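Local atomic coordinates of 3-phosphoshikimate 1-carboxyvinyltransferase (Streptomyces sviceus, PDB entry 7M0O), a protein that probably catalyses transfer of the enolpyruvyl group of phosphoenolpyruvate to the 5-hydroxyl of shikimate 3-phosphate, the sixth step on the way to chorismate. Residues A[221-226]-A[250-255]; A[230-235]-A[372-377]; A[285-290]-A[310-315]. All coordinates share one frame; numbering follows the deposited sequence.

Interaction 1: residues A[221-226]-A[250-255]; sequences PDASTA and ALQGDL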
loop_
_atom_site.group_PDB
_atom_site.type_symbol
_atom_site.label_atom_id
_atom_site.label_comp_id
_atom_site.label_asym_id
_atom_site.label_seq_id
_atom_site.Cartn_x
_atom_site.Cartn_y
_atom_site.Cartn_z
ATOM N N PRO A 221 -7.027 3.950 -5.656
ATOM C CA PRO A 221 -7.234 4.344 -4.260
ATOM C C PRO A 221 -6.931 3.171 -3.341
ATOM O O PRO A 221 -7.097 2.008 -3.709
ATOM C CB PRO A 221 -8.721 4.724 -4.207
ATOM C CG PRO A 221 -9.097 4.984 -5.644
ATOM C CD PRO A 221 -8.246 4.089 -6.473
ATOM N N ASP A 222 -6.479 3.481 -2.135
ATOM C CA ASP A 222 -6.210 2.426 -1.169
ATOM C C ASP A 222 -7.484 1.629 -0.904
ATOM O O ASP A 222 -8.494 2.173 -0.439
ATOM C CB ASP A 222 -5.657 3.017 0.127
ATOM C CG ASP A 222 -5.095 1.963 1.057
ATOM O OD1 ASP A 222 -5.881 1.149 1.585
ATOM O OD2 ASP A 222 -3.867 1.960 1.284
ATOM N N ALA A 223 -7.431 0.336 -1.209
ATOM C CA ALA A 223 -8.614 -0.510 -1.095
ATOM C C ALA A 223 -8.924 -0.890 0.347
ATOM O O ALA A 223 -10.086 -1.158 0.677
ATOM C CB ALA A 223 -8.441 -1.773 -1.946
ATOM N N SER A 224 -7.910 -0.938 1.210
ATOM C CA SER A 224 -8.154 -1.180 2.628
ATOM C C SER A 224 -8.886 -0.002 3.255
ATOM O O SER A 224 -9.846 -0.179 4.011
ATOM C CB SER A 224 -6.820 -1.425 3.339
ATOM O OG SER A 224 -6.059 -2.406 2.662
ATOM N N THR A 225 -8.454 1.213 2.920
ATOM C CA THR A 225 -9.172 2.417 3.325
ATOM C C THR A 225 -10.591 2.425 2.768
ATOM O O THR A 225 -11.534 2.836 3.454
ATOM C CB THR A 225 -8.396 3.642 2.844
ATOM O OG1 THR A 225 -7.163 3.709 3.561
ATOM C CG2 THR A 225 -9.194 4.933 3.055
ATOM N N ALA A 226 -10.768 1.934 1.536
ATOM C CA ALA A 226 -12.091 1.930 0.929
ATOM C C ALA A 226 -13.057 0.997 1.647
ATOM O O ALA A 226 -14.269 1.224 1.572
ATOM C CB ALA A 226 -12.013 1.529 -0.549
ATOM N N ALA A 250 -8.469 -4.779 -10.538
ATOM C CA ALA A 250 -7.736 -4.132 -9.459
ATOM C C ALA A 250 -6.623 -5.015 -8.917
ATOM O O ALA A 250 -6.784 -6.227 -8.747
ATOM C CB ALA A 250 -8.674 -3.749 -8.310
ATOM N N LEU A 251 -5.491 -4.374 -8.617
ATOM C CA LEU A 251 -4.325 -5.081 -8.104
ATOM C C LEU A 251 -4.441 -5.417 -6.625
ATOM O O LEU A 251 -3.830 -6.390 -6.180
ATOM C CB LEU A 251 -3.058 -4.253 -8.338
ATOM C CG LEU A 251 -2.741 -3.890 -9.786
ATOM C CD1 LEU A 251 -1.305 -3.417 -9.905
ATOM C CD2 LEU A 251 -3.020 -5.065 -10.719
ATOM N N GLN A 252 -5.190 -4.635 -5.844
ATOM C CA GLN A 252 -5.229 -4.822 -4.400
ATOM C C GLN A 252 -6.250 -5.885 -4.018
ATOM O O GLN A 252 -7.433 -5.750 -4.339
ATOM C CB GLN A 252 -5.576 -3.509 -3.700
ATOM C CG GLN A 252 -4.494 -2.437 -3.836
ATOM C CD GLN A 252 -5.020 -1.103 -3.377
ATOM O OE1 GLN A 252 -4.923 -0.747 -2.198
ATOM N NE2 GLN A 252 -5.625 -0.379 -4.291
ATOM N N GLY A 253 -5.794 -6.923 -3.303
ATOM C CA GLY A 253 -6.691 -7.990 -2.875
ATOM C C GLY A 253 -7.817 -7.544 -1.949
ATOM O O GLY A 253 -8.873 -8.193 -1.891
ATOM N N ASP A 254 -7.629 -6.440 -1.224
ATOM C CA ASP A 254 -8.671 -6.086 -0.261
ATOM C C ASP A 254 -9.940 -5.570 -0.923
ATOM O O ASP A 254 -10.950 -5.436 -0.222
ATOM C CB ASP A 254 -8.168 -5.047 0.743
ATOM C CG ASP A 254 -7.305 -5.662 1.835
ATOM O OD1 ASP A 254 -7.119 -6.905 1.844
ATOM O OD2 ASP A 254 -6.787 -4.895 2.668
ATOM N N LEU A 255 -9.920 -5.265 -2.232
ATOM C CA LEU A 255 -11.190 -5.042 -2.930
ATOM C C LEU A 255 -12.115 -6.248 -2.788
ATOM O O LEU A 255 -13.338 -6.091 -2.811
ATOM C CB LEU A 255 -10.961 -4.718 -4.416
ATOM C CG LEU A 255 -12.239 -4.281 -5.160
ATOM C CD1 LEU A 255 -12.851 -3.046 -4.503
ATOM C CD2 LEU A 255 -11.973 -3.964 -6.617
HETATM O O HOH W 1 -12.388 -2.832 0.024
HETATM O O HOH W 2 -5.146 -2.454 0.093
#

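Interaction 2: residues A[230-235]-A[372-377]; sequences FAAAAL and FAVTGL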
loop_
_atom_site.group_PDB
_atom_site.type_symbol
_atom_site.label_atom_id
_atom_site.label_comp_id
_atom_site.label_asym_id
_atom_site.label_seq_id
_atom_site.Cartn_x
_atom_site.Cartn_y
_atom_site.Cartn_z
ATOM N N PHE A 230 -17.209 1.380 1.899
ATOM C CA PHE A 230 -18.070 0.336 1.352
ATOM C C PHE A 230 -18.957 -0.282 2.442
ATOM O O PHE A 230 -20.147 -0.527 2.218
ATOM C CB PHE A 230 -17.222 -0.755 0.689
ATOM C CG PHE A 230 -16.588 -0.372 -0.639
ATOM C CD1 PHE A 230 -17.246 0.412 -1.575
ATOM C CD2 PHE A 230 -15.340 -0.859 -0.959
ATOM C CE1 PHE A 230 -16.635 0.715 -2.807
ATOM C CE2 PHE A 230 -14.730 -0.573 -2.185
ATOM C CZ PHE A 230 -15.381 0.211 -3.102
ATOM N N ALA A 231 -18.383 -0.574 3.621
ATOM C CA ALA A 231 -19.153 -1.161 4.722
ATOM C C ALA A 231 -20.258 -0.230 5.213
ATOM O O ALA A 231 -21.375 -0.683 5.516
ATOM C CB ALA A 231 -18.225 -1.512 5.885
ATOM N N ALA A 232 -19.957 1.061 5.337
ATOM C CA ALA A 232 -20.974 2.036 5.735
ATOM C C ALA A 232 -22.172 1.999 4.786
ATOM O O ALA A 232 -23.333 2.062 5.223
ATOM C CB ALA A 232 -20.358 3.438 5.770
ATOM N N ALA A 233 -21.913 1.861 3.480
ATOM C CA ALA A 233 -23.017 1.802 2.526
ATOM C C ALA A 233 -23.817 0.514 2.681
ATOM O O ALA A 233 -25.047 0.534 2.627
ATOM C CB ALA A 233 -22.485 1.939 1.098
ATOM N N ALA A 234 -23.138 -0.619 2.880
ATOM C CA ALA A 234 -23.842 -1.899 2.992
ATOM C C ALA A 234 -24.736 -1.929 4.226
ATOM O O ALA A 234 -25.799 -2.573 4.226
ATOM C CB ALA A 234 -22.826 -3.043 3.049
ATOM N N LEU A 235 -24.348 -1.187 5.255
ATOM C CA LEU A 235 -25.069 -1.151 6.517
ATOM C C LEU A 235 -26.289 -0.245 6.465
ATOM O O LEU A 235 -27.185 -0.383 7.304
ATOM C CB LEU A 235 -24.115 -0.670 7.603
ATOM C CG LEU A 235 -24.622 -0.469 9.019
ATOM C CD1 LEU A 235 -25.035 -1.829 9.562
ATOM C CD2 LEU A 235 -23.509 0.155 9.811
ATOM N N PHE A 372 -14.567 0.628 13.948
ATOM C CA PHE A 372 -15.649 0.924 14.877
ATOM C C PHE A 372 -16.251 2.304 14.657
ATOM O O PHE A 372 -17.361 2.564 15.149
ATOM C CB PHE A 372 -15.176 0.745 16.330
ATOM C CG PHE A 372 -15.044 -0.707 16.719
ATOM C CD1 PHE A 372 -16.169 -1.455 17.049
ATOM C CD2 PHE A 372 -13.816 -1.336 16.681
ATOM C CE1 PHE A 372 -16.062 -2.798 17.362
ATOM C CE2 PHE A 372 -13.692 -2.689 16.991
ATOM C CZ PHE A 372 -14.815 -3.420 17.338
ATOM N N ALA A 373 -15.590 3.158 13.873
ATOM C CA ALA A 373 -16.272 4.345 13.372
ATOM C C ALA A 373 -17.503 3.958 12.560
ATOM O O ALA A 373 -18.527 4.647 12.613
ATOM C CB ALA A 373 -15.312 5.198 12.534
ATOM N N VAL A 374 -17.416 2.879 11.768
ATOM C CA VAL A 374 -18.590 2.464 11.011
ATOM C C VAL A 374 -19.713 2.043 11.955
ATOM O O VAL A 374 -20.887 2.354 11.727
ATOM C CB VAL A 374 -18.235 1.338 10.017
ATOM C CG1 VAL A 374 -19.458 1.000 9.192
ATOM C CG2 VAL A 374 -17.085 1.744 9.113
ATOM N N THR A 375 -19.375 1.318 13.026
ATOM C CA THR A 375 -20.375 0.935 14.015
ATOM C C THR A 375 -21.104 2.151 14.558
ATOM O O THR A 375 -22.307 2.088 14.845
ATOM C CB THR A 375 -19.712 0.183 15.170
ATOM O OG1 THR A 375 -18.862 -0.849 14.659
ATOM C CG2 THR A 375 -20.760 -0.426 16.080
ATOM N N GLY A 376 -20.389 3.266 14.701
ATOM C CA GLY A 376 -20.972 4.489 15.247
ATOM C C GLY A 376 -22.035 5.152 14.380
ATOM O O GLY A 376 -22.746 6.032 14.882
ATOM N N LEU A 377 -22.137 4.793 13.093
ATOM C CA LEU A 377 -23.279 5.226 12.286
ATOM C C LEU A 377 -24.612 4.798 12.887
ATOM O O LEU A 377 -25.620 5.506 12.725
ATOM C CB LEU A 377 -23.165 4.653 10.876
ATOM C CG LEU A 377 -21.987 5.155 10.052
ATOM C CD1 LEU A 377 -22.073 4.500 8.702
ATOM C CD2 LEU A 377 -21.989 6.666 9.913
#

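Interaction 3: residues A[285-290]-A[310-315]; sequences GLTANM and PVRIED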
loop_
_atom_site.group_PDB
_atom_site.type_symbol
_atom_site.label_atom_id
_atom_site.label_comp_id
_atom_site.label_asym_id
_atom_site.label_seq_id
_atom_site.Cartn_x
_atom_site.Cartn_y
_atom_site.Cartn_z
ATOM N N GLY A 285 -26.136 -12.867 8.056
ATOM C CA GLY A 285 -24.978 -13.513 8.638
ATOM C C GLY A 285 -24.384 -14.573 7.730
ATOM O O GLY A 285 -25.019 -15.085 6.805
ATOM N N LEU A 286 -23.131 -14.916 8.013
ATOM C CA LEU A 286 -22.389 -15.843 7.173
ATOM C C LEU A 286 -21.115 -16.249 7.895
ATOM O O LEU A 286 -20.737 -15.666 8.915
ATOM C CB LEU A 286 -22.032 -15.252 5.803
ATOM C CG LEU A 286 -21.512 -13.814 5.648
ATOM C CD1 LEU A 286 -20.211 -13.546 6.384
ATOM C CD2 LEU A 286 -21.366 -13.456 4.174
ATOM N N THR A 287 -20.461 -17.251 7.326
ATOM C CA THR A 287 -19.081 -17.593 7.628
ATOM C C THR A 287 -18.210 -17.114 6.481
ATOM O O THR A 287 -18.515 -17.391 5.318
ATOM C CB THR A 287 -18.923 -19.099 7.804
ATOM O OG1 THR A 287 -19.645 -19.516 8.965
ATOM C CG2 THR A 287 -17.445 -19.453 7.957
ATOM N N ALA A 288 -17.121 -16.416 6.801
ATOM C CA ALA A 288 -16.229 -15.879 5.781
ATOM C C ALA A 288 -14.791 -16.262 6.111
ATOM O O ALA A 288 -14.298 -15.976 7.208
ATOM C CB ALA A 288 -16.377 -14.356 5.678
ATOM N N ASN A 289 -14.125 -16.915 5.169
ATOM C CA ASN A 289 -12.688 -17.139 5.280
ATOM C C ASN A 289 -11.992 -15.870 4.808
ATOM O O ASN A 289 -12.059 -15.530 3.622
ATOM C CB ASN A 289 -12.286 -18.354 4.445
ATOM C CG ASN A 289 -10.796 -18.647 4.492
ATOM O OD1 ASN A 289 -9.955 -17.745 4.421
ATOM N ND2 ASN A 289 -10.462 -19.926 4.591
ATOM N N MET A 290 -11.329 -15.151 5.729
ATOM C CA MET A 290 -10.702 -13.879 5.377
ATOM C C MET A 290 -9.173 -13.936 5.393
ATOM O O MET A 290 -8.513 -12.906 5.556
ATOM C CB MET A 290 -11.228 -12.767 6.294
ATOM C CG MET A 290 -12.734 -12.535 6.108
ATOM S SD MET A 290 -13.439 -11.089 6.987
ATOM C CE MET A 290 -13.045 -9.735 5.868
ATOM N N PRO A 310 -25.300 -15.241 13.188
ATOM C CA PRO A 310 -23.875 -15.115 13.534
ATOM C C PRO A 310 -22.989 -14.832 12.327
ATOM O O PRO A 310 -23.231 -15.309 11.210
ATOM C CB PRO A 310 -23.537 -16.472 14.159
ATOM C CG PRO A 310 -24.821 -16.908 14.760
ATOM C CD PRO A 310 -25.912 -16.399 13.862
ATOM N N VAL A 311 -21.947 -14.049 12.572
ATOM C CA VAL A 311 -20.903 -13.787 11.593
ATOM C C VAL A 311 -19.664 -14.486 12.123
ATOM O O VAL A 311 -19.156 -14.137 13.192
ATOM C CB VAL A 311 -20.668 -12.284 11.383
ATOM C CG1 VAL A 311 -19.473 -12.068 10.478
ATOM C CG2 VAL A 311 -21.929 -11.635 10.778
ATOM N N ARG A 312 -19.200 -15.498 11.411
ATOM C CA ARG A 312 -18.011 -16.231 11.821
ATOM C C ARG A 312 -16.897 -15.965 10.821
ATOM O O ARG A 312 -17.036 -16.289 9.632
ATOM C CB ARG A 312 -18.305 -17.725 11.929
ATOM C CG ARG A 312 -17.132 -18.534 12.481
ATOM C CD ARG A 312 -17.536 -19.971 12.746
ATOM N NE ARG A 312 -16.408 -20.866 13.007
ATOM C CZ ARG A 312 -16.090 -21.322 14.215
ATOM N NH1 ARG A 312 -16.810 -20.968 15.269
ATOM N NH2 ARG A 312 -15.065 -22.150 14.362
ATOM N N ILE A 313 -15.789 -15.400 11.303
ATOM C CA ILE A 313 -14.632 -15.081 10.468
ATOM C C ILE A 313 -13.550 -16.121 10.740
ATOM O O ILE A 313 -13.115 -16.281 11.884
ATOM C CB ILE A 313 -14.127 -13.653 10.740
ATOM C CG1 ILE A 313 -15.234 -12.627 10.484
ATOM C CG2 ILE A 313 -12.916 -13.320 9.861
ATOM C CD1 ILE A 313 -14.772 -11.194 10.769
ATOM N N GLU A 314 -13.121 -16.847 9.698
ATOM C CA GLU A 314 -12.255 -18.005 9.863
ATOM C C GLU A 314 -10.932 -17.802 9.133
ATOM O O GLU A 314 -10.825 -16.985 8.211
ATOM C CB GLU A 314 -12.927 -19.292 9.334
ATOM C CG GLU A 314 -14.056 -19.779 10.207
ATOM C CD GLU A 314 -14.707 -21.048 9.698
ATOM O OE1 GLU A 314 -14.494 -21.418 8.521
ATOM O OE2 GLU A 314 -15.456 -21.661 10.482
ATOM N N ASP A 315 -9.918 -18.563 9.574
ATOM C CA ASP A 315 -8.608 -18.624 8.921
ATOM C C ASP A 315 -7.859 -17.293 9.034
ATOM O O ASP A 315 -7.168 -16.872 8.102
ATOM C CB ASP A 315 -8.744 -19.058 7.457
ATOM C CG ASP A 315 -7.533 -19.852 6.939
ATOM O OD1 ASP A 315 -6.524 -20.038 7.666
ATOM O OD2 ASP A 315 -7.599 -20.295 5.773
#

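Interaction 1: residues A[221-226]-A[250-255]
Q252 reaches across to the start of helix 223-235 and reads its backbone with a single side-chain amide. Its CB lies 3.8 Å from the methyl CB of A223. CG stands beside the backbone N (chi1 -67°) and the chain runs on extended, which carries the amide out to the turn P221-A223. There the two ends of the amide divide the work. NE2 donates to P221 O at 2.9 Å, with the carbonyl oxygen close to the amide plane, and also bonds E220; OE1 accepts from A223 N in a nearly straight bond of 2.9 Å (177°), although that N-H comes from above the carbonyl plane. Being held at both ends fixes which way round the amide lies.

The recipient is a helix N-terminus whose N-cap is D222: OD1 of D222 takes T225 N at 2.9 Å, while Q252 serves the N-H of the residue right after the cap. Two residues on from Q252, D254 OD2 accepts from S224 OG at 2.6 Å, on the anti side of the carboxylate. A water bridges S224 OG to Q252 OE1, and a second joins A223 O to D254 O. S224 lies near R367, predicted to bind phosphoenolpyruvate, and D254 near D295, the predicted proton acceptor; between these polar bonds the A223 methyl comes within 3.8 Å of L255 N.

Interaction 2: residues A[230-235]-A[372-377]
Apolar packing between two helices brings A231, A232 and L235 of helix 223-235 against V374 and L377 of segment 372-377, which lies on helix 366-375, in the interior of one lobe of the enzyme. Alanine on one side lets a branched residue come close to the other backbone: the CA atoms of A232 and V374 are 5.8 Å apart. V374 leads with one branch. CG1 is anti to the backbone N (chi1 -176°), and this methyl lies over the A231-A232 peptide, 3.9 Å from A232 N and 4.3 Å from the CB of each alanine.

L235 comes alongside, its side chain passing that of V374 in the opposite direction, with CD2 4.2 Å from V374 CG1 and 3.9 Å from V374 O. At the margin L377 sends CD1 to within 3.6 Å of A232 CB. Neighbouring helices continue the packing: L404 of helix 397-406 touches A232, F401 touches L377, and F257 of helix 257-263 meets A231. Small residues facing larger aliphatic ones in this way fit the buried helix bundle of an EPSP synthase domain, in which helices pack together beneath surrounding beta sheets.

Interaction 3: residues A[285-290]-A[310-315]
A right-handed beta-alpha-beta crossover brings the parallel strands 286-289 and 311-314 side by side, with helix 297-303 as the connection. Their segment axes are 4.7 Å apart and inclined by 16°. Backbone bonds alternate in the parallel manner: R312 uses its N-H on L286 O and its carbonyl on A288 N (2.8 Å), and E314 likewise takes A288 O with its N-H and gives its O to M290 N at 3.1 Å. CA-H...O contacts from V311, T287, I313 and N289 fill in between.

T287, R312, N289 and E314 share one face of the sheet. R312 starts out beside T287, its CB next to T287 OG1, and its extended chain then leads away from strand 286-289. Its NE meets E314 OE2 at 2.8 Å, in the guanidinium plane and on the anti lone pair of the carboxylate; NH1 has a further salt bridge to E349, and W347 supplies a cation-pi partner. The same carboxylate lies against the T287 methyl, OE1 to CG2 3.6 Å. Were E314 cut back to an alanine, R312 NE would probably lose its carboxylate mate and the T287 methyl the group lying against it. At the C-terminal end of the pair, N289 ND2 donates to D315 OD2 at 3.1 Å, the amide and carboxylate planes 74° apart, while N289 OD1 accepts from R291 N.

Just past its strand, M290 bends at chi3 (82°) and sets SD 3.7 Å from I313 CG2, on the side where A288, V311 and I313 point and helix 297-303 packs. Strand 347-351, antiparallel to 311-314, and then 340-344 at the far edge complete the four-stranded mixed sheet, in the beta-alpha-beta-alpha-beta-beta fold repeated in EPSP synthases.

Helix 223-235 ties two of these contacts together: interaction 1 lies at its N-terminal end and interaction 2 towards its C-terminal end, with centres about 17 Å apart. They meet where L255 CD1 packs on F230 CE2 at 3.9 Å. Their segments alternate along the chain. Interaction 3 is nested in the long loop that interaction 2 closes, and follows interaction 1 in series; its centre is about 18 Å from that of interaction 2 and 20 Å from that of interaction 1, without touching either. One lobe thus combines a polar helix start near predicted substrate-binding residues, an apolar helix interior and a strand pair of one of its surrounding sheets.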